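Local structure of class I phosphodiesterase PDEB1 (Leishmania major, 2R8Q) at residues R96-N101 and V272-Y277; V147-Y152 and S170-H175. The protein is a class I phosphodiesterase whose all-helical catalytic domain holds a zinc and a magnesium ion beside a pocket occupied by 3-isobutyl-1-methylxanthine. One frame throughout, in Å; residues are numbered along the deposited sequence.

Two contacts illustrate how an all-helical domain is held together around a metal-bearing pocket. From the N terminus, the loop 96-101, between helices 80-92 and 102-118, comes first; it finds its partner in 272-277 on helix 262-285, so that contact 1 closes a long loop of 170 residues, most of them helical. Contact 2 falls wholly within that loop: 147-152, at the start of helix 149-154, meets 170-175, at the start of helix 171-184, after only 17 intervening residues. The pair is thus nested, not crossed. Their centres lie about 15 Å apart and the two contacts do not touch, yet each brings a side chain, His100 or Glu173, close to the bound magnesium ion.

Contact 1: R96-N101 and V272-Y277; sequences RVPYHN and VTEEFY. With IBM (3-isobutyl-1-methylxanthine), chain E.
A wall of the ligand pocket of this phosphodiesterase is built where the loop 96-101 meets helix 262-285, and the carboxylate of Glu275 makes all three hydrogen bonds between them. OE1 of Glu275 accepts two backbone bonds, from Tyr99 N on its anti side and from His100 N on its syn side, each 2.9 Å long; the second is the straighter. Glu275 OE2 takes the short bond from His100 ND1, 2.6 Å and nearly linear at 173°. It lies in the imidazole plane, although ring and carboxylate are turned 45° apart. With CG anti to the backbone N (chi1 -179°) and an extended chain beyond it, Glu275 reaches past Pro98, whose CB packs against Glu275 CB, to bring its carboxylate to the inverse gamma turn centred on His100. Three bonds thereby fix both the loop backbone and the rotation of the imidazole; the His100 side chain comes to about 4 Å from the zinc ion.

Nearer the ligand, Val272 CG2 sits over one face of the Tyr99 ring, 3.5 Å from its centroid, a CH-pi contact; the phenol OH bonds to Asn257. Val272 CG2 also comes within 3.8 Å of C10 of 3-isobutyl-1-methylxanthine, while His100 CE1 approaches its C13 at the same distance. Phe276 turns its edge to the xanthine, CE2 lying 3.7 Å from C8. This is a His-carboxylate hydrogen bond in which the acid also accepts from the backbone of the histidine's loop, consistent with a second-shell residue positioning a pocket residue.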
ATOM      1  N   ARG A  96       7.188  11.018  15.371  1.00 22.47           N
ATOM      2  CA  ARG A  96       7.404  11.432  16.745  1.00 24.23           C
ATOM      3  C   ARG A  96       6.152  11.267  17.597  1.00 23.66           C
ATOM      4  O   ARG A  96       5.618  12.242  18.130  1.00 26.75           O
ATOM      5  CB  ARG A  96       7.878  12.885  16.790  1.00 27.96           C
ATOM      6  CG  ARG A  96       9.202  13.120  16.082  1.00 32.40           C
ATOM      7  CD  ARG A  96       9.720  14.527  16.338  1.00 37.83           C
ATOM      8  NE  ARG A  96      10.962  14.794  15.618  1.00 41.84           N
ATOM      9  CZ  ARG A  96      11.063  14.848  14.294  1.00 43.99           C
ATOM     10  NH1 ARG A  96       9.992  14.653  13.535  1.00 44.28           N
ATOM     11  NH2 ARG A  96      12.237  15.094  13.726  1.00 44.79           N
ATOM     12  N   VAL A  97       5.682  10.027  17.708  1.00 20.05           N
ATOM     13  CA  VAL A  97       4.515   9.704  18.525  1.00 19.10           C
ATOM     14  C   VAL A  97       5.051   9.176  19.856  1.00 17.06           C
ATOM     15  O   VAL A  97       6.203   8.751  19.936  1.00 17.55           O
ATOM     16  CB  VAL A  97       3.624   8.646  17.845  1.00 17.97           C
ATOM     17  CG1 VAL A  97       2.983   9.241  16.599  1.00 20.45           C
ATOM     18  CG2 VAL A  97       4.446   7.421  17.476  1.00 18.59           C
ATOM     19  N   PRO A  98       4.225   9.191  20.916  1.00 17.10           N
ATOM     20  CA  PRO A  98       4.649   8.721  22.240  1.00 16.24           C
ATOM     21  C   PRO A  98       5.161   7.294  22.369  1.00 15.77           C
ATOM     22  O   PRO A  98       6.132   7.046  23.089  1.00 15.87           O
ATOM     23  CB  PRO A  98       3.406   8.944  23.106  1.00 16.25           C
ATOM     24  CG  PRO A  98       2.711  10.090  22.420  1.00 17.20           C
ATOM     25  CD  PRO A  98       2.847   9.711  20.965  1.00 17.13           C
ATOM     26  N   TYR A  99       4.514   6.358  21.679  1.00 15.49           N
ATOM     27  CA  TYR A  99       4.907   4.964  21.788  1.00 14.71           C
ATOM     28  C   TYR A  99       5.412   4.298  20.516  1.00 14.40           C
ATOM     29  O   TYR A  99       6.491   3.705  20.518  1.00 14.19           O
ATOM     30  CB  TYR A  99       3.740   4.142  22.344  1.00 15.39           C
ATOM     31  CG  TYR A  99       4.074   2.685  22.567  1.00 13.99           C
ATOM     32  CD1 TYR A  99       4.860   2.286  23.646  1.00 15.14           C
ATOM     33  CD2 TYR A  99       3.619   1.708  21.687  1.00 15.05           C
ATOM     34  CE1 TYR A  99       5.180   0.946  23.845  1.00 15.37           C
ATOM     35  CE2 TYR A  99       3.935   0.373  21.871  1.00 14.60           C
ATOM     36  CZ  TYR A  99       4.712  -0.005  22.952  1.00 13.98           C
ATOM     37  OH  TYR A  99       5.006  -1.334  23.143  1.00 15.09           O
ATOM     38  N   HIS A 100       4.646   4.389  19.432  1.00 13.91           N
ATOM     39  CA  HIS A 100       5.049   3.739  18.192  1.00 13.92           C
ATOM     40  C   HIS A 100       6.088   4.502  17.396  1.00 15.03           C
ATOM     41  O   HIS A 100       5.923   4.767  16.202  1.00 15.84           O
ATOM     42  CB  HIS A 100       3.825   3.432  17.327  1.00 15.01           C
ATOM     43  CG  HIS A 100       3.005   2.288  17.841  1.00 14.79           C
ATOM     44  ND1 HIS A 100       1.854   2.464  18.577  1.00 14.26           N
ATOM     45  CD2 HIS A 100       3.200   0.949  17.762  1.00 14.87           C
ATOM     46  CE1 HIS A 100       1.375   1.283  18.931  1.00 15.42           C
ATOM     47  NE2 HIS A 100       2.174   0.348  18.450  1.00 14.91           N
ATOM     48  N   ASN A 101       7.174   4.837  18.084  1.00 15.53           N
ATOM     49  CA  ASN A 101       8.291   5.551  17.485  1.00 13.96           C
ATOM     50  C   ASN A 101       9.448   4.570  17.293  1.00 15.37           C
ATOM     51  O   ASN A 101       9.318   3.379  17.581  1.00 14.90           O
ATOM     52  CB  ASN A 101       8.701   6.716  18.389  1.00 15.16           C
ATOM     53  CG  ASN A 101       8.917   6.286  19.825  1.00 14.95           C
ATOM     54  OD1 ASN A 101       9.684   5.363  20.092  1.00 15.13           O
ATOM     55  ND2 ASN A 101       8.245   6.954  20.760  1.00 16.32           N
ATOM     56  N   VAL A 272       2.651   4.222  26.290  1.00 14.84           N
ATOM     57  CA  VAL A 272       1.461   3.665  25.647  1.00 16.34           C
ATOM     58  C   VAL A 272       0.246   4.499  26.039  1.00 17.11           C
ATOM     59  O   VAL A 272      -0.559   4.887  25.190  1.00 17.76           O
ATOM     60  CB  VAL A 272       1.194   2.202  26.082  1.00 16.01           C
ATOM     61  CG1 VAL A 272      -0.140   1.727  25.511  1.00 18.30           C
ATOM     62  CG2 VAL A 272       2.312   1.301  25.603  1.00 18.68           C
ATOM     63  N   THR A 273       0.127   4.779  27.332  1.00 16.78           N
ATOM     64  CA  THR A 273      -0.995   5.554  27.841  1.00 17.91           C
ATOM     65  C   THR A 273      -1.120   6.917  27.177  1.00 18.01           C
ATOM     66  O   THR A 273      -2.211   7.312  26.764  1.00 18.12           O
ATOM     67  CB  THR A 273      -0.885   5.736  29.367  1.00 17.82           C
ATOM     68  OG1 THR A 273      -0.944   4.451  29.996  1.00 21.76           O
ATOM     69  CG2 THR A 273      -2.029   6.605  29.890  1.00 20.75           C
ATOM     70  N   GLU A 274      -0.009   7.640  27.067  1.00 17.51           N
ATOM     71  CA  GLU A 274      -0.048   8.955  26.443  1.00 18.86           C
ATOM     72  C   GLU A 274      -0.433   8.873  24.971  1.00 17.89           C
ATOM     73  O   GLU A 274      -1.140   9.745  24.468  1.00 18.25           O
ATOM     74  CB  GLU A 274       1.297   9.667  26.589  1.00 20.53           C
ATOM     75  CG  GLU A 274       1.351  11.057  25.942  1.00 22.45           C
ATOM     76  CD  GLU A 274       0.223  11.987  26.390  1.00 24.80           C
ATOM     77  OE1 GLU A 274      -0.248  11.866  27.539  1.00 25.78           O
ATOM     78  OE2 GLU A 274      -0.182  12.856  25.587  1.00 25.71           O
ATOM     79  N   GLU A 275       0.021   7.835  24.270  1.00 15.80           N
ATOM     80  CA  GLU A 275      -0.342   7.722  22.863  1.00 16.22           C
ATOM     81  C   GLU A 275      -1.845   7.466  22.744  1.00 16.11           C
ATOM     82  O   GLU A 275      -2.518   8.047  21.888  1.00 16.54           O
ATOM     83  CB  GLU A 275       0.433   6.594  22.169  1.00 16.18           C
ATOM     84  CG  GLU A 275       0.081   6.481  20.688  1.00 16.78           C
ATOM     85  CD  GLU A 275       1.060   5.636  19.899  1.00 17.53           C
ATOM     86  OE1 GLU A 275       2.274   5.932  19.939  1.00 17.49           O
ATOM     87  OE2 GLU A 275       0.613   4.685  19.229  1.00 17.67           O
ATOM     88  N   PHE A 276      -2.362   6.595  23.606  1.00 16.90           N
ATOM     89  CA  PHE A 276      -3.787   6.282  23.607  1.00 16.47           C
ATOM     90  C   PHE A 276      -4.601   7.548  23.888  1.00 17.06           C
ATOM     91  O   PHE A 276      -5.595   7.821  23.212  1.00 17.22           O
ATOM     92  CB  PHE A 276      -4.110   5.224  24.673  1.00 15.95           C
ATOM     93  CG  PHE A 276      -3.754   3.813  24.278  1.00 17.07           C
ATOM     94  CD1 PHE A 276      -3.201   3.522  23.033  1.00 17.19           C
ATOM     95  CD2 PHE A 276      -3.989   2.765  25.162  1.00 18.98           C
ATOM     96  CE1 PHE A 276      -2.888   2.209  22.677  1.00 18.41           C
ATOM     97  CE2 PHE A 276      -3.680   1.452  24.816  1.00 19.52           C
ATOM     98  CZ  PHE A 276      -3.129   1.174  23.570  1.00 19.22           C
ATOM     99  N   TYR A 277      -4.180   8.320  24.887  1.00 17.36           N
ATOM    100  CA  TYR A 277      -4.887   9.551  25.229  1.00 17.67           C
ATOM    101  C   TYR A 277      -4.914  10.518  24.051  1.00 18.44           C
ATOM    102  O   TYR A 277      -5.898  11.225  23.839  1.00 18.14           O
ATOM    103  CB  TYR A 277      -4.235  10.236  26.435  1.00 19.02           C
ATOM    104  CG  TYR A 277      -4.521   9.584  27.770  1.00 20.33           C
ATOM    105  CD1 TYR A 277      -3.872  10.019  28.924  1.00 23.55           C
ATOM    106  CD2 TYR A 277      -5.445   8.547  27.886  1.00 21.14           C
ATOM    107  CE1 TYR A 277      -4.134   9.438  30.160  1.00 24.19           C
ATOM    108  CE2 TYR A 277      -5.716   7.959  29.121  1.00 25.00           C
ATOM    109  CZ  TYR A 277      -5.055   8.411  30.251  1.00 25.25           C
ATOM    110  OH  TYR A 277      -5.319   7.833  31.473  1.00 29.57           O
TER
HETATM  111  N9  IBM E   3      -2.731  -2.444  24.714  1.00 50.85           N
HETATM  112  C8  IBM E   3      -3.548  -2.087  25.759  1.00 50.81           C
HETATM  113  N7  IBM E   3      -2.901  -1.821  26.867  1.00 50.38           N
HETATM  114  C5  IBM E   3      -1.570  -2.015  26.527  1.00 50.74           C
HETATM  115  C4  IBM E   3      -1.449  -2.398  25.209  1.00 51.14           C
HETATM  116  N3  IBM E   3      -0.310  -2.671  24.535  1.00 51.27           N
HETATM  117  C2  IBM E   3       0.832  -2.548  25.274  1.00 51.70           C
HETATM  118  N1  IBM E   3       0.805  -2.164  26.619  1.00 51.34           N
HETATM  119  C6  IBM E   3      -0.390  -1.898  27.243  1.00 51.31           C
HETATM  120  O6  IBM E   3      -0.416  -1.559  28.416  1.00 51.34           O
HETATM  121  O2  IBM E   3       1.913  -2.782  24.743  1.00 50.84           O
HETATM  122  C10 IBM E   3       2.050  -2.046  27.363  1.00 52.06           C
HETATM  123  C11 IBM E   3      -0.305  -3.059  23.134  1.00 52.65           C
HETATM  124  C12 IBM E   3      -0.804  -1.886  22.285  1.00 52.75           C
HETATM  125  C13 IBM E   3       0.355  -0.999  21.851  1.00 52.87           C
HETATM  126  C14 IBM E   3      -1.585  -2.387  21.079  1.00 53.62           C

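Contact 2: V147-Y152 and S170-H175; sequences VNNSFY and SVLEVH
OD1 of Asn149 accepts the backbone N-H of Leu172 in a bond of 2.8 Å, while three carbons of the Leu172 side chain crowd round the same oxygen. The bond is fairly straight at the hydrogen, but the donor stands 28° out of the carbonyl plane. Leu172 CB lies 3.2 Å from Asn149 OD1, and Val171 CB comes to 3.4 Å from that same Asn149 OD1, so the amide oxygen is wedged among apolar groups at the first turn of helix 171-184. The other half of the amide faces Glu173: Glu173 OE1 receives Asn149 ND2 on its syn lone pair, at 3.0 Å and 174°. The acceptor lies in the amide plane, yet amide and carboxylate planes stand almost perpendicular, 86° apart. A bend at chi2 folds the Glu173 chain back so that its carboxylate meets the amide. Because one group is both acceptor and donor, its two bonds define which end is oxygen and which nitrogen.

Beside this polar clasp runs an apolar seam. Val171 CG1 packs over one face of the Tyr152 ring, 4.1 Å from Tyr152 CG, and Leu172, crossing the tyrosine side chain at about a right angle, brings its CG to 4.1 Å from Tyr152 CE1. Leu172 CD1 also touches the carbonyl oxygen of Val147, at 3.4 Å. Leu159 of helix 158-166 packs against both Tyr152 and Val171, and the hydroxyl of Ser170 is bonded to Asp215.

The side chain of Glu173 is about 4 Å from the magnesium ion; the Asn149 amide, by holding OE1, would restrict the rotation of that carboxylate and probably steady its negative charge beside the metal.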
ATOM      1  N   VAL A 147      -2.357   6.060  16.044  1.00 18.60           N
ATOM      2  CA  VAL A 147      -3.756   5.662  16.203  1.00 17.64           C
ATOM      3  C   VAL A 147      -3.890   4.219  15.730  1.00 17.43           C
ATOM      4  O   VAL A 147      -3.150   3.791  14.841  1.00 18.23           O
ATOM      5  CB  VAL A 147      -4.722   6.568  15.391  1.00 17.72           C
ATOM      6  CG1 VAL A 147      -4.678   7.987  15.938  1.00 18.95           C
ATOM      7  CG2 VAL A 147      -4.353   6.555  13.920  1.00 20.34           C
ATOM      8  N   ASN A 148      -4.812   3.465  16.328  1.00 17.28           N
ATOM      9  CA  ASN A 148      -4.993   2.066  15.945  1.00 17.56           C
ATOM     10  C   ASN A 148      -5.875   1.870  14.711  1.00 16.79           C
ATOM     11  O   ASN A 148      -6.414   2.827  14.164  1.00 16.94           O
ATOM     12  CB  ASN A 148      -5.541   1.241  17.123  1.00 21.08           C
ATOM     13  CG  ASN A 148      -6.844   1.786  17.675  1.00 22.62           C
ATOM     14  OD1 ASN A 148      -7.631   2.402  16.959  1.00 20.27           O
ATOM     15  ND2 ASN A 148      -7.086   1.541  18.962  1.00 25.06           N
ATOM     16  N   ASN A 149      -6.003   0.627  14.258  1.00 16.56           N
ATOM     17  CA  ASN A 149      -6.802   0.351  13.070  1.00 16.46           C
ATOM     18  C   ASN A 149      -8.248   0.811  13.213  1.00 18.51           C
ATOM     19  O   ASN A 149      -8.845   1.286  12.247  1.00 19.23           O
ATOM     20  CB  ASN A 149      -6.774  -1.142  12.720  1.00 16.28           C
ATOM     21  CG  ASN A 149      -5.432  -1.591  12.176  1.00 17.90           C
ATOM     22  OD1 ASN A 149      -4.704  -0.809  11.565  1.00 20.57           O
ATOM     23  ND2 ASN A 149      -5.109  -2.863  12.372  1.00 18.28           N
ATOM     24  N   SER A 150      -8.804   0.673  14.413  1.00 19.16           N
ATOM     25  CA  SER A 150     -10.187   1.074  14.656  1.00 20.65           C
ATOM     26  C   SER A 150     -10.425   2.544  14.327  1.00 19.81           C
ATOM     27  O   SER A 150     -11.472   2.908  13.786  1.00 20.25           O
ATOM     28  CB  SER A 150     -10.562   0.810  16.115  1.00 21.76           C
ATOM     29  OG  SER A 150     -11.900   1.206  16.368  1.00 28.13           O
ATOM     30  N   PHE A 151      -9.451   3.387  14.650  1.00 17.90           N
ATOM     31  CA  PHE A 151      -9.558   4.818  14.396  1.00 18.06           C
ATOM     32  C   PHE A 151      -9.842   5.108  12.926  1.00 18.98           C
ATOM     33  O   PHE A 151     -10.719   5.914  12.602  1.00 18.54           O
ATOM     34  CB  PHE A 151      -8.266   5.517  14.833  1.00 18.29           C
ATOM     35  CG  PHE A 151      -8.271   7.005  14.619  1.00 18.68           C
ATOM     36  CD1 PHE A 151      -7.896   7.547  13.392  1.00 17.81           C
ATOM     37  CD2 PHE A 151      -8.632   7.865  15.651  1.00 18.69           C
ATOM     38  CE1 PHE A 151      -7.876   8.930  13.199  1.00 20.60           C
ATOM     39  CE2 PHE A 151      -8.617   9.244  15.471  1.00 18.88           C
ATOM     40  CZ  PHE A 151      -8.235   9.780  14.238  1.00 20.51           C
ATOM     41  N   TYR A 152      -9.112   4.442  12.035  1.00 18.97           N
ATOM     42  CA  TYR A 152      -9.301   4.660  10.607  1.00 20.17           C
ATOM     43  C   TYR A 152     -10.709   4.313  10.145  1.00 21.74           C
ATOM     44  O   TYR A 152     -11.261   4.967   9.259  1.00 22.53           O
ATOM     45  CB  TYR A 152      -8.272   3.857   9.812  1.00 19.89           C
ATOM     46  CG  TYR A 152      -6.860   4.339  10.036  1.00 20.29           C
ATOM     47  CD1 TYR A 152      -6.027   3.716  10.965  1.00 21.19           C
ATOM     48  CD2 TYR A 152      -6.370   5.445   9.348  1.00 21.45           C
ATOM     49  CE1 TYR A 152      -4.740   4.187  11.202  1.00 20.51           C
ATOM     50  CE2 TYR A 152      -5.086   5.926   9.577  1.00 22.98           C
ATOM     51  CZ  TYR A 152      -4.276   5.293  10.505  1.00 22.44           C
ATOM     52  OH  TYR A 152      -3.008   5.776  10.738  1.00 23.98           O
ATOM     53  N   SER A 170      -6.564  -5.230   8.341  1.00 25.84           N
ATOM     54  CA  SER A 170      -5.292  -4.868   8.960  1.00 22.67           C
ATOM     55  C   SER A 170      -4.722  -3.650   8.246  1.00 22.08           C
ATOM     56  O   SER A 170      -3.709  -3.738   7.552  1.00 21.76           O
ATOM     57  CB  SER A 170      -4.303  -6.033   8.876  1.00 22.24           C
ATOM     58  OG  SER A 170      -4.797  -7.164   9.574  1.00 24.14           O
ATOM     59  N   VAL A 171      -5.396  -2.519   8.432  1.00 21.24           N
ATOM     60  CA  VAL A 171      -5.026  -1.245   7.824  1.00 20.82           C
ATOM     61  C   VAL A 171      -3.548  -0.901   7.984  1.00 20.01           C
ATOM     62  O   VAL A 171      -2.820  -0.739   7.004  1.00 19.84           O
ATOM     63  CB  VAL A 171      -5.855  -0.092   8.436  1.00 22.59           C
ATOM     64  CG1 VAL A 171      -5.561   1.204   7.704  1.00 23.85           C
ATOM     65  CG2 VAL A 171      -7.345  -0.429   8.380  1.00 25.41           C
ATOM     66  N   LEU A 172      -3.115  -0.785   9.233  1.00 17.96           N
ATOM     67  CA  LEU A 172      -1.736  -0.437   9.543  1.00 17.47           C
ATOM     68  C   LEU A 172      -0.701  -1.462   9.102  1.00 16.54           C
ATOM     69  O   LEU A 172       0.301  -1.110   8.479  1.00 16.11           O
ATOM     70  CB  LEU A 172      -1.592  -0.209  11.050  1.00 17.86           C
ATOM     71  CG  LEU A 172      -2.125   1.111  11.600  1.00 20.38           C
ATOM     72  CD1 LEU A 172      -2.382   0.982  13.091  1.00 22.07           C
ATOM     73  CD2 LEU A 172      -1.130   2.214  11.310  1.00 23.00           C
ATOM     74  N   GLU A 173      -0.939  -2.729   9.424  1.00 16.02           N
ATOM     75  CA  GLU A 173       0.025  -3.774   9.097  1.00 15.89           C
ATOM     76  C   GLU A 173       0.350  -3.927   7.607  1.00 15.85           C
ATOM     77  O   GLU A 173       1.505  -4.156   7.245  1.00 16.57           O
ATOM     78  CB  GLU A 173      -0.427  -5.102   9.710  1.00 16.28           C
ATOM     79  CG  GLU A 173      -0.440  -5.110  11.252  1.00 17.62           C
ATOM     80  CD  GLU A 173      -1.569  -4.288  11.861  1.00 18.39           C
ATOM     81  OE1 GLU A 173      -2.595  -4.093  11.183  1.00 16.59           O
ATOM     82  OE2 GLU A 173      -1.441  -3.850  13.026  1.00 18.37           O
ATOM     83  N   VAL A 174      -0.642  -3.785   6.735  1.00 16.25           N
ATOM     84  CA  VAL A 174      -0.361  -3.886   5.307  1.00 17.20           C
ATOM     85  C   VAL A 174       0.493  -2.679   4.912  1.00 17.13           C
ATOM     86  O   VAL A 174       1.414  -2.798   4.101  1.00 16.87           O
ATOM     87  CB  VAL A 174      -1.665  -3.913   4.477  1.00 19.41           C
ATOM     88  CG1 VAL A 174      -1.343  -3.825   2.983  1.00 20.61           C
ATOM     89  CG2 VAL A 174      -2.426  -5.200   4.765  1.00 19.18           C
ATOM     90  N   HIS A 175       0.195  -1.525   5.507  1.00 16.34           N
ATOM     91  CA  HIS A 175       0.945  -0.300   5.239  1.00 17.51           C
ATOM     92  C   HIS A 175       2.406  -0.489   5.648  1.00 15.62           C
ATOM     93  O   HIS A 175       3.315  -0.107   4.907  1.00 15.74           O
ATOM     94  CB  HIS A 175       0.331   0.871   6.017  1.00 18.97           C
ATOM     95  CG  HIS A 175       1.004   2.191   5.778  1.00 20.86           C
ATOM     96  ND1 HIS A 175       1.019   2.809   4.546  1.00 23.65           N
ATOM     97  CD2 HIS A 175       1.656   3.023   6.624  1.00 21.44           C
ATOM     98  CE1 HIS A 175       1.650   3.967   4.643  1.00 23.82           C
ATOM     99  NE2 HIS A 175       2.046   4.121   5.895  1.00 22.33           N
TER